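Local coordinates for protein transcriptional regulator, LysR family (Vibrio cholerae, PDB 3SZP) that activates virulence genes of Vibrio cholerae as a LysR-type transcription factor, probably by binding DNA through a winged helix-turn-helix domain, at residues G91-S96 and I120-M125; P108-F113 and R279-F284; L152-I157 and Y265-H270. All blocks are in the same frame, centred on the assembly; numbering follows the deposited sequence.

Interaction 1: G91-S96 and I120-M125; sequences GRIRIS and IHIELM
Strands 91-96 and 120-125 are the two parallel strands of a beta-alpha-beta unit, joined by helix 102-116, in the LysR substrate-binding domain with its periplasmic-binding-protein-like fold. Their short axes diverge by 28°, and the ladder pairs each residue from Gly-91 with Ile-120 to Ser-96 with Met-125. Backbone bonds alternate along it: His-121 N gives to Gly-91 O, Ile-93 N to His-121 O at 2.7 Å, Glu-123 N to Ile-93 O, Ile-95 N to Glu-123 O, and Met-125 N to Ile-95 O. One face is aliphatic. There Ile-93 CG1 lies alongside Ile-122 CG1, while Ile-95 sends CD1 to Ile-122 CG2 and CG2 to Leu-124 CD1, the last two pairs each 3.9 Å apart. Ile-122, Glu-123 and Leu-124 also pair with a strand of the second subunit, which carries the sheet across the interface. On the other face Glu-123, its CG turned anti to the backbone N (chi1 -173°), meets two arginines, one at each carboxylate oxygen. Arg-92, poorly ordered, bends at chi3 and puts NH1 3.2 Å from Glu-123 OE1; the oxygen lies well out of the guanidinium plane, so only charge pairs them. Arg-94 runs beside Glu-123, and its NH1 bonds to Glu-137 O. Its NE donates in the guanidinium plane to Glu-123 OE2 at 3.2 Å, meeting that oxygen from above the carboxylate plane.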
loop_
_atom_site.group_PDB
_atom_site.type_symbol
_atom_site.label_atom_id
_atom_site.label_comp_id
_atom_site.label_asym_id
_atom_site.label_seq_id
_atom_site.Cartn_x
_atom_site.Cartn_y
_atom_site.Cartn_z
ATOM N N GLY A 91 24.447 -37.066 0.592
ATOM C CA GLY A 91 23.411 -36.195 1.107
ATOM C C GLY A 91 23.716 -34.722 0.879
ATOM O O GLY A 91 24.790 -34.344 0.400
ATOM N N ARG A 92 22.753 -33.880 1.229
ATOM C CA ARG A 92 22.902 -32.446 1.068
ATOM C C ARG A 92 23.301 -31.818 2.390
ATOM O O ARG A 92 22.858 -32.244 3.448
ATOM C CB ARG A 92 21.590 -31.835 0.583
ATOM C CG ARG A 92 21.684 -30.365 0.211
ATOM C CD ARG A 92 20.351 -29.664 0.456
ATOM N NE ARG A 92 19.968 -29.731 1.865
ATOM C CZ ARG A 92 18.774 -29.386 2.335
ATOM N NH1 ARG A 92 17.830 -28.943 1.510
ATOM N NH2 ARG A 92 18.522 -29.487 3.636
ATOM N N ILE A 93 24.155 -30.810 2.333
ATOM C CA ILE A 93 24.453 -30.044 3.527
ATOM C C ILE A 93 24.133 -28.565 3.296
ATOM O O ILE A 93 24.327 -28.024 2.204
ATOM C CB ILE A 93 25.902 -30.260 4.019
ATOM C CG1 ILE A 93 26.910 -29.529 3.145
ATOM C CG2 ILE A 93 26.246 -31.747 4.065
ATOM C CD1 ILE A 93 28.354 -29.882 3.497
ATOM N N ARG A 94 23.617 -27.920 4.328
ATOM C CA ARG A 94 23.151 -26.550 4.201
ATOM C C ARG A 94 24.075 -25.612 4.972
ATOM O O ARG A 94 24.294 -25.778 6.178
ATOM C CB ARG A 94 21.722 -26.460 4.716
ATOM C CG ARG A 94 20.951 -25.272 4.216
ATOM C CD ARG A 94 19.455 -25.442 4.522
ATOM N NE ARG A 94 18.682 -24.319 4.012
ATOM C CZ ARG A 94 18.202 -23.344 4.771
ATOM N NH1 ARG A 94 18.420 -23.360 6.081
ATOM N NH2 ARG A 94 17.495 -22.357 4.221
ATOM N N ILE A 95 24.623 -24.634 4.258
ATOM C CA ILE A 95 25.621 -23.734 4.802
ATOM C C ILE A 95 25.184 -22.279 4.653
ATOM O O ILE A 95 24.667 -21.889 3.597
ATOM C CB ILE A 95 26.943 -23.917 4.051
ATOM C CG1 ILE A 95 27.394 -25.369 4.145
ATOM C CG2 ILE A 95 28.009 -22.972 4.593
ATOM C CD1 ILE A 95 28.594 -25.680 3.297
ATOM N N SER A 96 25.387 -21.487 5.706
ATOM C CA SER A 96 25.202 -20.042 5.641
ATOM C C SER A 96 26.582 -19.385 5.680
ATOM O O SER A 96 27.476 -19.860 6.383
ATOM C CB SER A 96 24.340 -19.554 6.811
ATOM O OG SER A 96 24.393 -18.146 6.961
ATOM N N ILE A 120 28.082 -35.609 -2.105
ATOM C CA ILE A 120 27.622 -34.645 -1.117
ATOM C C ILE A 120 27.276 -33.327 -1.809
ATOM O O ILE A 120 28.119 -32.736 -2.488
ATOM C CB ILE A 120 28.680 -34.389 -0.033
ATOM C CG1 ILE A 120 28.828 -35.622 0.857
ATOM C CG2 ILE A 120 28.304 -33.159 0.783
ATOM C CD1 ILE A 120 29.869 -35.469 1.915
ATOM N N HIS A 121 26.039 -32.875 -1.650
ATOM C CA HIS A 121 25.604 -31.658 -2.326
ATOM C C HIS A 121 25.500 -30.457 -1.395
ATOM O O HIS A 121 25.050 -30.564 -0.253
ATOM C CB HIS A 121 24.302 -31.891 -3.081
ATOM C CG HIS A 121 24.404 -32.955 -4.132
ATOM N ND1 HIS A 121 25.612 -33.489 -4.536
ATOM C CD2 HIS A 121 23.449 -33.601 -4.846
ATOM C CE1 HIS A 121 25.400 -34.404 -5.465
ATOM N NE2 HIS A 121 24.095 -34.493 -5.669
ATOM N N ILE A 122 25.935 -29.308 -1.889
ATOM C CA ILE A 122 25.952 -28.106 -1.066
ATOM C C ILE A 122 24.877 -27.117 -1.467
ATOM O O ILE A 122 24.772 -26.729 -2.633
ATOM C CB ILE A 122 27.308 -27.391 -1.102
ATOM C CG1 ILE A 122 28.384 -28.272 -0.471
ATOM C CG2 ILE A 122 27.215 -26.050 -0.365
ATOM C CD1 ILE A 122 29.740 -27.562 -0.300
ATOM N N GLU A 123 24.068 -26.739 -0.483
ATOM C CA GLU A 123 23.186 -25.588 -0.596
ATOM C C GLU A 123 23.814 -24.447 0.220
ATOM O O GLU A 123 23.979 -24.553 1.434
ATOM C CB GLU A 123 21.779 -25.913 -0.093
ATOM C CG GLU A 123 20.800 -24.791 -0.343
ATOM C CD GLU A 123 19.477 -24.990 0.350
ATOM O OE1 GLU A 123 19.012 -26.140 0.459
ATOM O OE2 GLU A 123 18.894 -23.979 0.795
ATOM N N LEU A 124 24.183 -23.373 -0.469
ATOM C CA LEU A 124 24.889 -22.252 0.145
ATOM C C LEU A 124 24.054 -20.963 0.093
ATOM O O LEU A 124 23.670 -20.503 -0.980
ATOM C CB LEU A 124 26.228 -22.038 -0.561
ATOM C CG LEU A 124 27.107 -20.852 -0.140
ATOM C CD1 LEU A 124 27.575 -21.004 1.307
ATOM C CD2 LEU A 124 28.302 -20.723 -1.067
ATOM N N MET A 125 23.764 -20.408 1.264
ATOM C CA MET A 125 23.049 -19.145 1.376
ATOM C C MET A 125 23.969 -18.047 1.909
ATOM O O MET A 125 24.552 -18.176 2.980
ATOM C CB MET A 125 21.842 -19.297 2.297
ATOM C CG MET A 125 21.205 -17.980 2.694
ATOM S SD MET A 125 20.082 -17.337 1.429
ATOM C CE MET A 125 18.816 -18.623 1.410
#

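Interaction 2: P108-F113 and R279-F284; sequences PMFNAF and RLFIDF
Phe-113 reaches from segment 108-113 to segment 279-284 and offers one ring face to Phe-281 and a ring edge to Phe-284. CD1 of Phe-281 stands over the centre of the Phe-113 ring, 3.8 Å from CG of Phe-113, with the two planes at 86°: a T-shaped pair in which Phe-281 supplies the edge. Phe-113 in turn directs its own edge at the face of Phe-284, CD1 of Phe-113 lying 3.8 Å from CG of Phe-284. Over that same ring sits Phe-113 CA, 4.0 Å from the centroid in a CH-pi contact, and CB of Ala-112 touches CZ of Phe-284. With CG anti to the backbone N (chi1 172°), Phe-113 points its ring at helix 276-287, far enough for CE1 to come 3.4 Å from Phe-281 CA. Phe-110 CE1 adds an oblique contact to CZ of Phe-281. Beyond this shell, Ile-120 and Ile-122 pack against Phe-113, and Ile-93, Ile-95 and Phe-142 against Phe-281, bringing the sheet up against the rings. The axes of the two segments approach to 10.9 Å at 134°, the phenylalanine rings making most of the contact. This aromatic cluster joins two helices on the sheet of a periplasmic-binding-protein-like alpha/beta domain.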
loop_
_atom_site.group_PDB
_atom_site.type_symbol
_atom_site.label_atom_id
_atom_site.label_comp_id
_atom_site.label_asym_id
_atom_site.label_seq_id
_atom_site.Cartn_x
_atom_site.Cartn_y
_atom_site.Cartn_z
ATOM N N PRO A 108 37.197 -21.506 -2.914
ATOM C CA PRO A 108 38.262 -22.472 -3.213
ATOM C C PRO A 108 38.089 -23.713 -2.353
ATOM O O PRO A 108 38.137 -24.828 -2.857
ATOM C CB PRO A 108 39.545 -21.709 -2.841
ATOM C CG PRO A 108 39.210 -20.286 -3.172
ATOM C CD PRO A 108 37.727 -20.141 -2.746
ATOM N N MET A 109 37.850 -23.499 -1.064
ATOM C CA MET A 109 37.702 -24.584 -0.108
ATOM C C MET A 109 36.425 -25.394 -0.374
ATOM O O MET A 109 36.450 -26.625 -0.352
ATOM C CB MET A 109 37.692 -24.005 1.305
ATOM C CG MET A 109 37.595 -25.017 2.411
ATOM S SD MET A 109 37.889 -24.193 3.996
ATOM C CE MET A 109 36.428 -23.152 4.101
ATOM N N PHE A 110 35.318 -24.700 -0.634
ATOM C CA PHE A 110 34.062 -25.373 -0.908
ATOM C C PHE A 110 34.190 -26.194 -2.187
ATOM O O PHE A 110 33.685 -27.308 -2.278
ATOM C CB PHE A 110 32.904 -24.363 -1.043
ATOM C CG PHE A 110 32.561 -23.659 0.243
ATOM C CD1 PHE A 110 33.128 -24.068 1.438
ATOM C CD2 PHE A 110 31.642 -22.603 0.268
ATOM C CE1 PHE A 110 32.804 -23.434 2.644
ATOM C CE2 PHE A 110 31.316 -21.966 1.477
ATOM C CZ PHE A 110 31.903 -22.374 2.658
ATOM N N ASN A 111 34.845 -25.619 -3.185
ATOM C CA ASN A 111 35.035 -26.332 -4.442
ATOM C C ASN A 111 35.849 -27.618 -4.239
ATOM O O ASN A 111 35.481 -28.685 -4.736
ATOM C CB ASN A 111 35.670 -25.420 -5.497
ATOM C CG ASN A 111 34.686 -24.381 -6.016
ATOM O OD1 ASN A 111 33.489 -24.587 -5.933
ATOM N ND2 ASN A 111 35.188 -23.267 -6.545
ATOM N N ALA A 112 36.933 -27.503 -3.480
ATOM C CA ALA A 112 37.830 -28.631 -3.254
ATOM C C ALA A 112 37.050 -29.694 -2.528
ATOM O O ALA A 112 37.269 -30.873 -2.734
ATOM C CB ALA A 112 39.025 -28.202 -2.420
ATOM N N PHE A 113 36.125 -29.273 -1.673
ATOM C CA PHE A 113 35.348 -30.251 -0.921
ATOM C C PHE A 113 34.401 -31.001 -1.843
ATOM O O PHE A 113 34.316 -32.216 -1.794
ATOM C CB PHE A 113 34.564 -29.609 0.219
ATOM C CG PHE A 113 33.609 -30.551 0.883
ATOM C CD1 PHE A 113 34.044 -31.401 1.892
ATOM C CD2 PHE A 113 32.289 -30.628 0.470
ATOM C CE1 PHE A 113 33.166 -32.282 2.509
ATOM C CE2 PHE A 113 31.406 -31.515 1.077
ATOM C CZ PHE A 113 31.844 -32.337 2.101
ATOM N N ARG A 279 30.218 -34.208 9.261
ATOM C CA ARG A 279 31.508 -34.465 9.905
ATOM C C ARG A 279 32.670 -34.368 8.918
ATOM O O ARG A 279 33.675 -33.740 9.205
ATOM C CB ARG A 279 31.531 -35.838 10.594
ATOM C CG ARG A 279 30.715 -35.918 11.877
ATOM C CD ARG A 279 31.081 -37.163 12.705
ATOM N NE ARG A 279 31.073 -38.386 11.901
ATOM C CZ ARG A 279 30.088 -39.279 11.904
ATOM N NH1 ARG A 279 29.027 -39.099 12.684
ATOM N NH2 ARG A 279 30.166 -40.362 11.140
ATOM N N LEU A 280 32.531 -35.012 7.766
ATOM C CA LEU A 280 33.530 -34.925 6.709
ATOM C C LEU A 280 33.787 -33.467 6.302
ATOM O O LEU A 280 34.933 -33.030 6.147
ATOM C CB LEU A 280 33.072 -35.733 5.494
ATOM C CG LEU A 280 33.066 -37.255 5.650
ATOM C CD1 LEU A 280 32.423 -37.950 4.447
ATOM C CD2 LEU A 280 34.471 -37.775 5.884
ATOM N N PHE A 281 32.714 -32.711 6.128
ATOM C CA PHE A 281 32.855 -31.312 5.777
ATOM C C PHE A 281 33.620 -30.555 6.859
ATOM O O PHE A 281 34.615 -29.887 6.591
ATOM C CB PHE A 281 31.489 -30.664 5.536
ATOM C CG PHE A 281 31.576 -29.220 5.141
ATOM C CD1 PHE A 281 31.912 -28.863 3.840
ATOM C CD2 PHE A 281 31.346 -28.216 6.075
ATOM C CE1 PHE A 281 32.004 -27.517 3.475
ATOM C CE2 PHE A 281 31.430 -26.870 5.713
ATOM C CZ PHE A 281 31.761 -26.527 4.419
ATOM N N ILE A 282 33.150 -30.663 8.088
ATOM C CA ILE A 282 33.796 -29.993 9.204
ATOM C C ILE A 282 35.294 -30.326 9.279
ATOM O O ILE A 282 36.132 -29.423 9.393
ATOM C CB ILE A 282 33.106 -30.367 10.524
ATOM C CG1 ILE A 282 31.687 -29.794 10.559
ATOM C CG2 ILE A 282 33.918 -29.876 11.726
ATOM C CD1 ILE A 282 30.884 -30.269 11.769
ATOM N N ASP A 283 35.628 -31.615 9.215
ATOM C CA ASP A 283 37.024 -32.047 9.246
ATOM C C ASP A 283 37.796 -31.519 8.042
ATOM O O ASP A 283 38.992 -31.231 8.125
ATOM C CB ASP A 283 37.123 -33.573 9.270
ATOM C CG ASP A 283 36.849 -34.161 10.648
ATOM O OD1 ASP A 283 36.743 -33.379 11.622
ATOM O OD2 ASP A 283 36.769 -35.412 10.760
ATOM N N PHE A 284 37.117 -31.411 6.910
ATOM C CA PHE A 284 37.761 -30.900 5.718
ATOM C C PHE A 284 38.164 -29.435 5.914
ATOM O O PHE A 284 39.307 -29.057 5.659
ATOM C CB PHE A 284 36.846 -31.036 4.511
ATOM C CG PHE A 284 37.528 -30.748 3.197
ATOM C CD1 PHE A 284 38.248 -31.741 2.544
ATOM C CD2 PHE A 284 37.446 -29.496 2.614
ATOM C CE1 PHE A 284 38.866 -31.486 1.326
ATOM C CE2 PHE A 284 38.067 -29.238 1.402
ATOM C CZ PHE A 284 38.784 -30.237 0.764
#

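Interaction 3: L152-I157 and Y265-H270; sequences LIARKI and YMLYNH
Ile-153 lies over Tyr-268 in an antiparallel strand pair, 153-157 with 265-268, of the mixed sheet in the LysR substrate-binding domain. CB of Ile-153 stands 4.0 Å from the centroid of the Tyr-268 ring, 14° off its normal, a CH-pi contact offset toward the rim. From CB, the CG2 branch runs out over the phenol end, 3.7 Å from CZ and near OH of Tyr-268; the CG1 branch turns the other way, to Tyr-268 O and the backbone of His-270. Tyr-268 holds its ring beneath this side chain because CG sits between the backbone N and the carbonyl carbon (chi1 52°); Ile-282 of helix 276-287 packs against the same tyrosine. Two hydrogen-bonded pairs fix the register. Ile-153 and Tyr-268 exchange N-H and C=O; Arg-155 N to Met-266 O and Met-266 N to Arg-155 O are both 2.8 Å. On the face of Tyr-268, the Arg-155 and Met-266 side chains lie side by side. On the opposite face Lys-156 leads away to salt bridges with Asp-263 and Glu-159, and CD2 of Leu-267 meets Ala-154 CB at 3.5 Å. Just before the strand, Leu-152 CD2 lies 3.3 Å from Tyr-268 C.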
loop_
_atom_site.group_PDB
_atom_site.type_symbol
_atom_site.label_atom_id
_atom_site.label_comp_id
_atom_site.label_asym_id
_atom_site.label_seq_id
_atom_site.Cartn_x
_atom_site.Cartn_y
_atom_site.Cartn_z
ATOM N N LEU A 152 26.255 -23.574 20.144
ATOM C CA LEU A 152 27.050 -23.829 18.947
ATOM C C LEU A 152 28.548 -23.901 19.190
ATOM O O LEU A 152 29.124 -23.037 19.850
ATOM C CB LEU A 152 26.746 -22.786 17.874
ATOM C CG LEU A 152 25.526 -23.070 16.998
ATOM C CD1 LEU A 152 25.338 -21.940 16.009
ATOM C CD2 LEU A 152 25.673 -24.401 16.267
ATOM N N ILE A 153 29.168 -24.947 18.655
ATOM C CA ILE A 153 30.622 -25.021 18.607
ATOM C C ILE A 153 31.121 -23.982 17.617
ATOM O O ILE A 153 30.637 -23.900 16.488
ATOM C CB ILE A 153 31.123 -26.406 18.161
ATOM C CG1 ILE A 153 30.469 -27.502 18.998
ATOM C CG2 ILE A 153 32.639 -26.486 18.292
ATOM C CD1 ILE A 153 30.706 -27.323 20.466
ATOM N N ALA A 154 32.085 -23.181 18.048
ATOM C CA ALA A 154 32.682 -22.180 17.180
ATOM C C ALA A 154 34.149 -22.504 16.968
ATOM O O ALA A 154 34.839 -22.921 17.892
ATOM C CB ALA A 154 32.537 -20.807 17.796
ATOM N N ARG A 155 34.629 -22.297 15.755
ATOM C CA ARG A 155 36.035 -22.487 15.461
ATOM C C ARG A 155 36.565 -21.383 14.558
ATOM O O ARG A 155 36.005 -21.132 13.498
ATOM C CB ARG A 155 36.246 -23.824 14.781
ATOM C CG ARG A 155 37.672 -24.028 14.392
ATOM C CD ARG A 155 37.881 -25.372 13.777
ATOM N NE ARG A 155 39.264 -25.771 13.959
ATOM C CZ ARG A 155 39.668 -26.663 14.850
ATOM N NH1 ARG A 155 38.787 -27.265 15.633
ATOM N NH2 ARG A 155 40.953 -26.950 14.945
ATOM N N LYS A 156 37.640 -20.721 14.975
ATOM C CA LYS A 156 38.226 -19.671 14.147
ATOM C C LYS A 156 38.982 -20.302 12.990
ATOM O O LYS A 156 39.881 -21.116 13.218
ATOM C CB LYS A 156 39.173 -18.795 14.960
ATOM C CG LYS A 156 39.911 -17.747 14.128
ATOM C CD LYS A 156 40.803 -16.878 15.027
ATOM C CE LYS A 156 41.653 -15.910 14.212
ATOM N NZ LYS A 156 42.263 -14.865 15.102
ATOM N N ILE A 157 38.627 -19.941 11.761
ATOM C CA ILE A 157 39.313 -20.498 10.602
ATOM C C ILE A 157 40.134 -19.467 9.821
ATOM O O ILE A 157 40.853 -19.814 8.878
ATOM C CB ILE A 157 38.337 -21.184 9.629
ATOM C CG1 ILE A 157 37.348 -20.163 9.044
ATOM C CG2 ILE A 157 37.610 -22.328 10.323
ATOM C CD1 ILE A 157 36.452 -20.730 7.953
ATOM N N TYR A 265 34.783 -17.282 11.626
ATOM C CA TYR A 265 34.435 -18.480 12.364
ATOM C C TYR A 265 33.578 -19.447 11.555
ATOM O O TYR A 265 32.772 -19.029 10.715
ATOM C CB TYR A 265 33.658 -18.135 13.638
ATOM C CG TYR A 265 34.453 -17.427 14.706
ATOM C CD1 TYR A 265 35.215 -18.138 15.622
ATOM C CD2 TYR A 265 34.426 -16.046 14.805
ATOM C CE1 TYR A 265 35.935 -17.485 16.609
ATOM C CE2 TYR A 265 35.152 -15.380 15.782
ATOM C CZ TYR A 265 35.900 -16.104 16.675
ATOM O OH TYR A 265 36.591 -15.437 17.648
ATOM N N MET A 266 33.762 -20.735 11.840
ATOM C CA MET A 266 32.845 -21.787 11.448
ATOM C C MET A 266 32.113 -22.237 12.702
ATOM O O MET A 266 32.737 -22.479 13.726
ATOM C CB MET A 266 33.608 -22.975 10.868
ATOM C CG MET A 266 32.768 -24.233 10.654
ATOM S SD MET A 266 33.629 -25.519 9.690
ATOM C CE MET A 266 35.104 -25.723 10.691
ATOM N N LEU A 267 30.790 -22.334 12.621
ATOM C CA LEU A 267 29.992 -22.759 13.753
ATOM C C LEU A 267 29.186 -23.964 13.324
ATOM O O LEU A 267 28.762 -24.043 12.172
ATOM C CB LEU A 267 29.042 -21.648 14.204
ATOM C CG LEU A 267 29.509 -20.188 14.215
ATOM C CD1 LEU A 267 28.539 -19.401 15.098
ATOM C CD2 LEU A 267 30.905 -20.037 14.761
ATOM N N TYR A 268 28.991 -24.902 14.248
ATOM C CA TYR A 268 28.240 -26.122 13.980
ATOM C C TYR A 268 27.804 -26.776 15.272
ATOM O O TYR A 268 28.362 -26.506 16.331
ATOM C CB TYR A 268 29.087 -27.115 13.191
ATOM C CG TYR A 268 30.449 -27.391 13.803
ATOM C CD1 TYR A 268 31.505 -26.507 13.623
ATOM C CD2 TYR A 268 30.673 -28.534 14.553
ATOM C CE1 TYR A 268 32.748 -26.754 14.169
ATOM C CE2 TYR A 268 31.914 -28.791 15.108
ATOM C CZ TYR A 268 32.948 -27.897 14.909
ATOM O OH TYR A 268 34.189 -28.145 15.462
ATOM N N ASN A 269 26.798 -27.639 15.181
ATOM C CA ASN A 269 26.391 -28.467 16.304
ATOM C C ASN A 269 27.430 -29.554 16.573
ATOM O O ASN A 269 28.034 -30.089 15.639
ATOM C CB ASN A 269 25.028 -29.086 16.023
ATOM C CG ASN A 269 23.894 -28.084 16.154
ATOM O OD1 ASN A 269 23.227 -28.029 17.189
ATOM N ND2 ASN A 269 23.670 -27.283 15.104
ATOM N N HIS A 270 27.643 -29.875 17.845
ATOM C CA HIS A 270 28.672 -30.838 18.231
ATOM C C HIS A 270 28.665 -32.051 17.315
ATOM O O HIS A 270 27.609 -32.507 16.887
ATOM C CB HIS A 270 28.503 -31.289 19.683
ATOM C CG HIS A 270 29.592 -32.203 20.154
ATOM N ND1 HIS A 270 30.924 -31.843 20.141
ATOM C CD2 HIS A 270 29.552 -33.470 20.629
ATOM C CE1 HIS A 270 31.654 -32.843 20.600
ATOM N NE2 HIS A 270 30.845 -33.843 20.903
#

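How the interactions relate
Helix 276-287 ties the three contacts together within one substrate-binding domain. Interactions 1 and 2 have centres about 11 Å apart and touch directly: Ile-95 CD1 meets Phe-281 CZ at 3.5 Å, and Ile-120 CG2 meets Phe-113 CE2 at 3.5 Å, so that Phe-110, Phe-113 and Phe-281 rest on the aliphatic face of the parallel strands. Another face of helix 276-287 meets interaction 3, where Ile-282 CD1 lies 3.3 Å from Tyr-268 CD2; these centres are about 14 Å apart. Interactions 1 and 3 do not touch, their nearest atoms being about 7 Å apart, but strand 140-144 bridges them by pairing with both 91-98 and 262-268.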